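Local coordinates for protein VirX1 (Cyanophage Syn10, PDB 6QGM) that iodinates diverse substrates, probably as a flavin-dependent halogenase of the tryptophan halogenase family, at residues 110-122 against 471-484. Residues are numbered along the deposited sequence; the frame is centred on the assembly and turned at random.
Sequences GINTWGKLANKYP and LRPQSYDKLSEVLL
Asn119 reaches from helix 113-120 into the bend of residues 472-477. CB packs on Asp477 CB at 4.1 Å. From there chi1 (-82°) turns the amide beside its backbone N, where both its ends meet residues 472-476. ND2 donates to Gln474 O at 2.7 Å, from above the carbonyl plane and not along a lone pair, while OD1 takes a weak, bent bond from Arg472 NE, 2.9 Å away. An amide suits this place because it offers a donor and an acceptor side by side to a chain that presents both. Arg472 also grips its own segment: NH2 donates almost straight (176°) to Ser475 O, in the guanidinium plane. Its aliphatic part lies along helix 113-120, CD resting 3.7 Å from Ala118 CB. Helices 113-120 and 477-484 cross at 122° far from the centre of this tryptophan-halogenase chain; residues 471-476 also bond to Tyr371 and Gln375 of the second subunit. Gly115, without a side chain, lets the Pro473 ring lie close, its CD 4.0 Å from Gly115 CA. Next along the helix from Asn119, Lys120 NZ bridges to Asp477 OD1 on its syn lone pair, at 3.1 Å, and also pairs with Asp491. The long chain of Lys116 likewise ends at Asp491, its CE passing 3.7 Å from Ser480 CB.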
ATOM      1  N   GLY B 110      17.768 -10.300  14.132  1.00 61.05           N
ATOM      2  CA  GLY B 110      17.930  -8.879  13.774  1.00 59.69           C
ATOM      3  C   GLY B 110      17.536  -7.964  14.927  1.00 59.36           C
ATOM      4  O   GLY B 110      18.050  -8.175  16.039  1.00 61.49           O
ATOM      5  N   ILE B 111      16.638  -7.000  14.683  1.00 59.24           N
ATOM      6  CA  ILE B 111      16.160  -5.950  15.643  1.00 56.60           C
ATOM      7  C   ILE B 111      15.528  -6.563  16.906  1.00 56.06           C
ATOM      8  O   ILE B 111      15.488  -5.863  17.956  1.00 54.25           O
ATOM      9  CB  ILE B 111      15.194  -4.984  14.938  1.00 57.36           C
ATOM     10  CG1 ILE B 111      14.805  -3.801  15.831  1.00 59.50           C
ATOM     11  CG2 ILE B 111      13.965  -5.711  14.426  1.00 56.43           C
ATOM     12  CD1 ILE B 111      14.172  -2.629  15.090  1.00 59.93           C
ATOM     13  N   ASN B 112      15.027  -7.803  16.812  1.00 54.28           N
ATOM     14  CA  ASN B 112      14.327  -8.533  17.904  1.00 51.39           C
ATOM     15  C   ASN B 112      15.329  -9.089  18.932  1.00 50.35           C
ATOM     16  O   ASN B 112      14.869  -9.667  19.948  1.00 49.17           O
ATOM     17  CB  ASN B 112      13.428  -9.648  17.361  1.00 50.81           C
ATOM     18  CG  ASN B 112      12.387  -9.137  16.373  1.00 50.39           C
ATOM     19  OD1 ASN B 112      11.980  -7.979  16.430  1.00 53.53           O
ATOM     20  ND2 ASN B 112      11.954  -9.963  15.441  1.00 48.03           N
ATOM     21  N   THR B 113      16.637  -8.944  18.688  1.00 50.31           N
ATOM     22  CA  THR B 113      17.712  -9.463  19.576  1.00 50.86           C
ATOM     23  C   THR B 113      17.553  -8.835  20.965  1.00 48.47           C
ATOM     24  O   THR B 113      17.504  -9.598  21.957  1.00 48.13           O
ATOM     25  CB  THR B 113      19.113  -9.233  18.980  1.00 52.24           C
ATOM     26  OG1 THR B 113      19.229  -9.917  17.730  1.00 51.08           O
ATOM     27  CG2 THR B 113      20.247  -9.693  19.877  1.00 52.45           C
ATOM     28  N   TRP B 114      17.458  -7.508  21.054  1.00 47.79           N
ATOM     29  CA  TRP B 114      17.405  -6.827  22.377  1.00 45.98           C
ATOM     30  C   TRP B 114      16.254  -7.390  23.223  1.00 46.00           C
ATOM     31  O   TRP B 114      16.476  -7.674  24.415  1.00 45.16           O
ATOM     32  CB  TRP B 114      17.310  -5.303  22.264  1.00 44.26           C
ATOM     33  CG  TRP B 114      17.199  -4.726  23.637  1.00 42.49           C
ATOM     34  CD1 TRP B 114      18.203  -4.527  24.540  1.00 42.56           C
ATOM     35  CD2 TRP B 114      15.978  -4.435  24.324  1.00 41.41           C
ATOM     36  NE1 TRP B 114      17.696  -4.068  25.718  1.00 42.75           N
ATOM     37  CE2 TRP B 114      16.330  -4.009  25.620  1.00 42.30           C
ATOM     38  CE3 TRP B 114      14.629  -4.478  23.964  1.00 41.14           C
ATOM     39  CZ2 TRP B 114      15.372  -3.597  26.547  1.00 42.52           C
ATOM     40  CZ3 TRP B 114      13.685  -4.096  24.884  1.00 41.24           C
ATOM     41  CH2 TRP B 114      14.057  -3.648  26.150  1.00 42.01           C
ATOM     42  N   GLY B 115      15.067  -7.515  22.628  1.00 47.61           N
ATOM     43  CA  GLY B 115      13.862  -8.062  23.279  1.00 50.03           C
ATOM     44  C   GLY B 115      14.089  -9.457  23.846  1.00 53.41           C
ATOM     45  O   GLY B 115      13.639  -9.693  24.978  1.00 54.52           O
ATOM     46  N   LYS B 116      14.745 -10.364  23.104  1.00 54.52           N
ATOM     47  CA  LYS B 116      15.044 -11.731  23.597  1.00 57.28           C
ATOM     48  C   LYS B 116      15.983 -11.638  24.809  1.00 56.36           C
ATOM     49  O   LYS B 116      15.717 -12.348  25.802  1.00 54.96           O
ATOM     50  CB  LYS B 116      15.608 -12.613  22.484  1.00 61.15           C
ATOM     51  CG  LYS B 116      14.604 -12.931  21.385  1.00 65.23           C
ATOM     52  CD  LYS B 116      15.075 -13.919  20.344  1.00 67.94           C
ATOM     53  CE  LYS B 116      15.351 -15.304  20.890  1.00 69.36           C
ATOM     54  NZ  LYS B 116      15.157 -16.349  19.854  1.00 70.99           N
ATOM     55  N   LEU B 117      17.004 -10.771  24.746  1.00 55.02           N
ATOM     56  CA  LEU B 117      17.935 -10.506  25.878  1.00 54.80           C
ATOM     57  C   LEU B 117      17.130 -10.058  27.108  1.00 54.01           C
ATOM     58  O   LEU B 117      17.385 -10.590  28.214  1.00 54.75           O
ATOM     59  CB  LEU B 117      18.967  -9.440  25.484  1.00 54.25           C
ATOM     60  CG  LEU B 117      20.071  -9.906  24.537  1.00 52.90           C
ATOM     61  CD1 LEU B 117      20.964  -8.753  24.111  1.00 51.69           C
ATOM     62  CD2 LEU B 117      20.903 -10.979  25.198  1.00 54.36           C
ATOM     63  N   ALA B 118      16.203  -9.113  26.911  1.00 51.87           N
ATOM     64  CA  ALA B 118      15.320  -8.548  27.959  1.00 51.22           C
ATOM     65  C   ALA B 118      14.500  -9.666  28.625  1.00 51.55           C
ATOM     66  O   ALA B 118      14.357  -9.619  29.862  1.00 51.64           O
ATOM     67  CB  ALA B 118      14.430  -7.487  27.372  1.00 50.84           C
ATOM     68  N   ASN B 119      14.014 -10.651  27.856  1.00 50.37           N
ATOM     69  CA  ASN B 119      13.191 -11.780  28.376  1.00 50.25           C
ATOM     70  C   ASN B 119      14.084 -12.744  29.158  1.00 51.02           C
ATOM     71  O   ASN B 119      13.698 -13.142  30.269  1.00 51.61           O
ATOM     72  CB  ASN B 119      12.432 -12.502  27.259  1.00 51.56           C
ATOM     73  CG  ASN B 119      11.148 -11.798  26.859  1.00 51.84           C
ATOM     74  OD1 ASN B 119      10.531 -11.101  27.673  1.00 47.72           O
ATOM     75  ND2 ASN B 119      10.734 -11.979  25.608  1.00 53.96           N
ATOM     76  N   LYS B 120      15.239 -13.100  28.591  1.00 52.59           N
ATOM     77  CA  LYS B 120      16.172 -14.105  29.155  1.00 53.50           C
ATOM     78  C   LYS B 120      16.886 -13.538  30.382  1.00 53.89           C
ATOM     79  O   LYS B 120      17.057 -14.289  31.341  1.00 55.91           O
ATOM     80  CB  LYS B 120      17.185 -14.511  28.092  1.00 55.07           C
ATOM     81  CG  LYS B 120      16.609 -15.273  26.908  1.00 55.91           C
ATOM     82  CD  LYS B 120      17.721 -15.757  25.978  1.00 59.44           C
ATOM     83  CE  LYS B 120      17.383 -17.066  25.308  1.00 62.50           C
ATOM     84  NZ  LYS B 120      16.348 -16.834  24.286  1.00 65.10           N
ATOM     85  N   TYR B 121      17.299 -12.269  30.347  1.00 53.53           N
ATOM     86  CA  TYR B 121      18.192 -11.652  31.366  1.00 54.06           C
ATOM     87  C   TYR B 121      17.627 -10.308  31.816  1.00 53.33           C
ATOM     88  O   TYR B 121      18.248  -9.270  31.622  1.00 49.78           O
ATOM     89  CB  TYR B 121      19.604 -11.532  30.787  1.00 54.95           C
ATOM     90  CG  TYR B 121      20.098 -12.769  30.080  1.00 55.93           C
ATOM     91  CD1 TYR B 121      20.325 -13.952  30.765  1.00 57.29           C
ATOM     92  CD2 TYR B 121      20.349 -12.754  28.720  1.00 55.47           C
ATOM     93  CE1 TYR B 121      20.789 -15.087  30.118  1.00 58.74           C
ATOM     94  CE2 TYR B 121      20.809 -13.878  28.052  1.00 57.49           C
ATOM     95  CZ  TYR B 121      21.033 -15.052  28.753  1.00 59.23           C
ATOM     96  OH  TYR B 121      21.513 -16.140  28.084  1.00 59.83           O
ATOM     97  N   PRO B 122      16.450 -10.305  32.477  1.00 58.35           N
ATOM     98  CA  PRO B 122      15.734  -9.072  32.818  1.00 57.62           C
ATOM     99  C   PRO B 122      16.571  -8.091  33.650  1.00 58.85           C
ATOM    100  O   PRO B 122      16.534  -6.915  33.355  1.00 57.10           O
ATOM    101  CB  PRO B 122      14.550  -9.533  33.679  1.00 56.76           C
ATOM    102  CG  PRO B 122      14.384 -11.003  33.354  1.00 58.11           C
ATOM    103  CD  PRO B 122      15.767 -11.502  33.000  1.00 60.38           C
ATOM    104  N   LEU B 471       7.841  -2.301  26.443  1.00 46.71           N
ATOM    105  CA  LEU B 471       7.318  -3.306  25.478  1.00 47.24           C
ATOM    106  C   LEU B 471       8.487  -3.998  24.758  1.00 45.69           C
ATOM    107  O   LEU B 471       9.539  -3.402  24.627  1.00 46.17           O
ATOM    108  CB  LEU B 471       6.371  -2.604  24.497  1.00 47.57           C
ATOM    109  CG  LEU B 471       5.136  -1.955  25.109  1.00 47.55           C
ATOM    110  CD1 LEU B 471       4.603  -0.845  24.223  1.00 47.69           C
ATOM    111  CD2 LEU B 471       4.062  -2.981  25.365  1.00 47.77           C
ATOM    112  N   ARG B 472       8.262  -5.237  24.333  1.00 47.01           N
ATOM    113  CA  ARG B 472       9.211  -6.139  23.626  1.00 46.15           C
ATOM    114  C   ARG B 472       8.519  -6.777  22.428  1.00 47.23           C
ATOM    115  O   ARG B 472       7.321  -7.025  22.480  1.00 50.10           O
ATOM    116  CB  ARG B 472       9.665  -7.227  24.600  1.00 45.07           C
ATOM    117  CG  ARG B 472      10.536  -6.698  25.730  1.00 44.24           C
ATOM    118  CD  ARG B 472      10.807  -7.755  26.785  1.00 44.44           C
ATOM    119  NE  ARG B 472       9.594  -8.408  27.230  1.00 45.20           N
ATOM    120  CZ  ARG B 472       8.632  -7.823  27.936  1.00 45.21           C
ATOM    121  NH1 ARG B 472       8.724  -6.551  28.273  1.00 44.73           N
ATOM    122  NH2 ARG B 472       7.562  -8.507  28.295  1.00 45.89           N
ATOM    123  N   PRO B 473       9.226  -7.069  21.319  1.00 50.71           N
ATOM    124  CA  PRO B 473       8.597  -7.674  20.142  1.00 53.49           C
ATOM    125  C   PRO B 473       7.967  -9.038  20.452  1.00 53.11           C
ATOM    126  O   PRO B 473       6.857  -9.281  19.996  1.00 53.08           O
ATOM    127  CB  PRO B 473       9.712  -7.804  19.087  1.00 54.96           C
ATOM    128  CG  PRO B 473      11.009  -7.599  19.854  1.00 55.16           C
ATOM    129  CD  PRO B 473      10.662  -6.836  21.128  1.00 54.12           C
ATOM    130  N   GLN B 474       8.673  -9.868  21.219  1.00 52.61           N
ATOM    131  CA  GLN B 474       8.124 -11.100  21.839  1.00 55.73           C
ATOM    132  C   GLN B 474       8.089 -10.870  23.343  1.00 54.94           C
ATOM    133  O   GLN B 474       9.151 -10.596  23.921  1.00 58.76           O
ATOM    134  CB  GLN B 474       8.965 -12.315  21.465  1.00 59.97           C
ATOM    135  CG  GLN B 474       8.874 -12.672  19.980  1.00 63.60           C
ATOM    136  CD  GLN B 474      10.213 -13.044  19.370  1.00 66.70           C
ATOM    137  OE1 GLN B 474      11.028 -13.723  20.005  1.00 67.56           O
ATOM    138  NE2 GLN B 474      10.464 -12.532  18.166  1.00 66.27           N
ATOM    139  N   SER B 475       6.894 -10.920  23.940  1.00 54.62           N
ATOM    140  CA  SER B 475       6.634 -10.468  25.333  1.00 51.15           C
ATOM    141  C   SER B 475       7.135 -11.520  26.330  1.00 50.16           C
ATOM    142  O   SER B 475       7.378 -11.140  27.478  1.00 48.68           O
ATOM    143  CB  SER B 475       5.178 -10.122  25.545  1.00 50.13           C
ATOM    144  OG  SER B 475       4.312 -11.179  25.173  1.00 49.52           O
ATOM    145  N   TYR B 476       7.283 -12.779  25.905  1.00 50.47           N
ATOM    146  CA  TYR B 476       7.725 -13.924  26.740  1.00 51.34           C
ATOM    147  C   TYR B 476       8.617 -14.871  25.922  1.00 53.32           C
ATOM    148  O   TYR B 476       8.426 -15.020  24.685  1.00 51.65           O
ATOM    149  CB  TYR B 476       6.521 -14.661  27.329  1.00 50.57           C
ATOM    150  CG  TYR B 476       5.536 -15.271  26.362  1.00 50.82           C
ATOM    151  CD1 TYR B 476       4.724 -14.485  25.563  1.00 50.77           C
ATOM    152  CD2 TYR B 476       5.352 -16.644  26.317  1.00 52.45           C
ATOM    153  CE1 TYR B 476       3.798 -15.042  24.702  1.00 52.37           C
ATOM    154  CE2 TYR B 476       4.419 -17.224  25.472  1.00 53.65           C
ATOM    155  CZ  TYR B 476       3.652 -16.420  24.649  1.00 53.55           C
ATOM    156  OH  TYR B 476       2.775 -17.003  23.786  1.00 52.70           O
ATOM    157  N   ASP B 477       9.560 -15.513  26.619  1.00 56.48           N
ATOM    158  CA  ASP B 477      10.680 -16.253  25.978  1.00 59.52           C
ATOM    159  C   ASP B 477      10.172 -17.563  25.353  1.00 58.79           C
ATOM    160  O   ASP B 477      10.740 -17.989  24.319  1.00 58.60           O
ATOM    161  CB  ASP B 477      11.810 -16.529  26.972  1.00 60.92           C
ATOM    162  CG  ASP B 477      13.093 -16.929  26.263  1.00 62.86           C
ATOM    163  OD1 ASP B 477      13.451 -16.218  25.264  1.00 62.45           O
ATOM    164  OD2 ASP B 477      13.707 -17.945  26.687  1.00 61.19           O
ATOM    165  N   LYS B 478       9.158 -18.181  25.964  1.00 56.08           N
ATOM    166  CA  LYS B 478       8.589 -19.471  25.511  1.00 57.38           C
ATOM    167  C   LYS B 478       8.126 -19.350  24.049  1.00 57.07           C
ATOM    168  O   LYS B 478       8.116 -20.374  23.322  1.00 55.67           O
ATOM    169  CB  LYS B 478       7.463 -19.890  26.456  1.00 57.30           C
ATOM    170  CG  LYS B 478       6.828 -21.228  26.132  1.00 57.93           C
ATOM    171  CD  LYS B 478       7.840 -22.367  26.035  1.00 58.31           C
ATOM    172  CE  LYS B 478       7.221 -23.680  25.608  1.00 60.34           C
ATOM    173  NZ  LYS B 478       7.630 -24.829  26.467  1.00 61.84           N
ATOM    174  N   LEU B 479       7.775 -18.128  23.644  1.00 57.14           N
ATOM    175  CA  LEU B 479       7.285 -17.779  22.285  1.00 59.22           C
ATOM    176  C   LEU B 479       8.432 -17.903  21.272  1.00 61.97           C
ATOM    177  O   LEU B 479       8.236 -18.520  20.211  1.00 61.55           O
ATOM    178  CB  LEU B 479       6.750 -16.348  22.329  1.00 57.89           C
ATOM    179  CG  LEU B 479       6.133 -15.819  21.040  1.00 59.20           C
ATOM    180  CD1 LEU B 479       5.196 -16.839  20.418  1.00 61.39           C
ATOM    181  CD2 LEU B 479       5.420 -14.513  21.344  1.00 58.10           C
ATOM    182  N   SER B 480       9.577 -17.299  21.612  1.00 61.98           N
ATOM    183  CA  SER B 480      10.864 -17.364  20.880  1.00 62.00           C
ATOM    184  C   SER B 480      11.296 -18.827  20.716  1.00 62.98           C
ATOM    185  O   SER B 480      11.608 -19.231  19.596  1.00 65.09           O
ATOM    186  CB  SER B 480      11.910 -16.559  21.613  1.00 62.65           C
ATOM    187  OG  SER B 480      11.424 -15.286  22.007  1.00 61.95           O
ATOM    188  N   GLU B 481      11.329 -19.575  21.821  1.00 63.87           N
ATOM    189  CA  GLU B 481      11.696 -21.013  21.911  1.00 64.94           C
ATOM    190  C   GLU B 481      10.964 -21.819  20.833  1.00 67.78           C
ATOM    191  O   GLU B 481      11.588 -22.646  20.154  1.00 70.71           O
ATOM    192  CB  GLU B 481      11.303 -21.538  23.293  1.00 65.81           C
ATOM    193  CG  GLU B 481      12.468 -21.711  24.233  1.00 68.71           C
ATOM    194  CD  GLU B 481      12.046 -22.062  25.648  1.00 71.92           C
ATOM    195  OE1 GLU B 481      11.664 -23.245  25.884  1.00 71.00           O
ATOM    196  OE2 GLU B 481      12.087 -21.140  26.506  1.00 74.44           O
ATOM    197  N   VAL B 482       9.656 -21.604  20.718  1.00 70.33           N
ATOM    198  CA  VAL B 482       8.720 -22.402  19.871  1.00 70.39           C
ATOM    199  C   VAL B 482       8.998 -22.113  18.389  1.00 70.08           C
ATOM    200  O   VAL B 482       8.840 -23.037  17.583  1.00 73.87           O
ATOM    201  CB  VAL B 482       7.262 -22.132  20.291  1.00 71.69           C
ATOM    202  CG1 VAL B 482       6.274 -22.286  19.146  1.00 73.74           C
ATOM    203  CG2 VAL B 482       6.875 -23.014  21.474  1.00 71.86           C
ATOM    204  N   LEU B 483       9.432 -20.903  18.044  1.00 68.90           N
ATOM    205  CA  LEU B 483       9.763 -20.511  16.643  1.00 71.44           C
ATOM    206  C   LEU B 483      11.117 -21.112  16.208  1.00 73.75           C
ATOM    207  O   LEU B 483      11.263 -21.390  15.007  1.00 74.64           O
ATOM    208  CB  LEU B 483       9.714 -18.982  16.530  1.00 69.41           C
ATOM    209  CG  LEU B 483       8.336 -18.371  16.783  1.00 69.21           C
ATOM    210  CD1 LEU B 483       8.448 -16.886  17.129  1.00 67.65           C
ATOM    211  CD2 LEU B 483       7.400 -18.605  15.600  1.00 70.17           C
ATOM    212  N   LEU B 484      12.041 -21.391  17.139  1.00 75.13           N
ATOM    213  CA  LEU B 484      13.324 -22.111  16.863  1.00 75.76           C
ATOM    214  C   LEU B 484      13.067 -23.592  16.581  1.00 77.93           C
ATOM    215  O   LEU B 484      13.964 -24.243  16.016  1.00 79.98           O
ATOM    216  CB  LEU B 484      14.266 -22.027  18.073  1.00 74.80           C
ATOM    217  CG  LEU B 484      14.689 -20.641  18.543  1.00 72.33           C
ATOM    218  CD1 LEU B 484      15.581 -20.775  19.764  1.00 69.93           C
ATOM    219  CD2 LEU B 484      15.378 -19.891  17.411  1.00 72.39           C
TER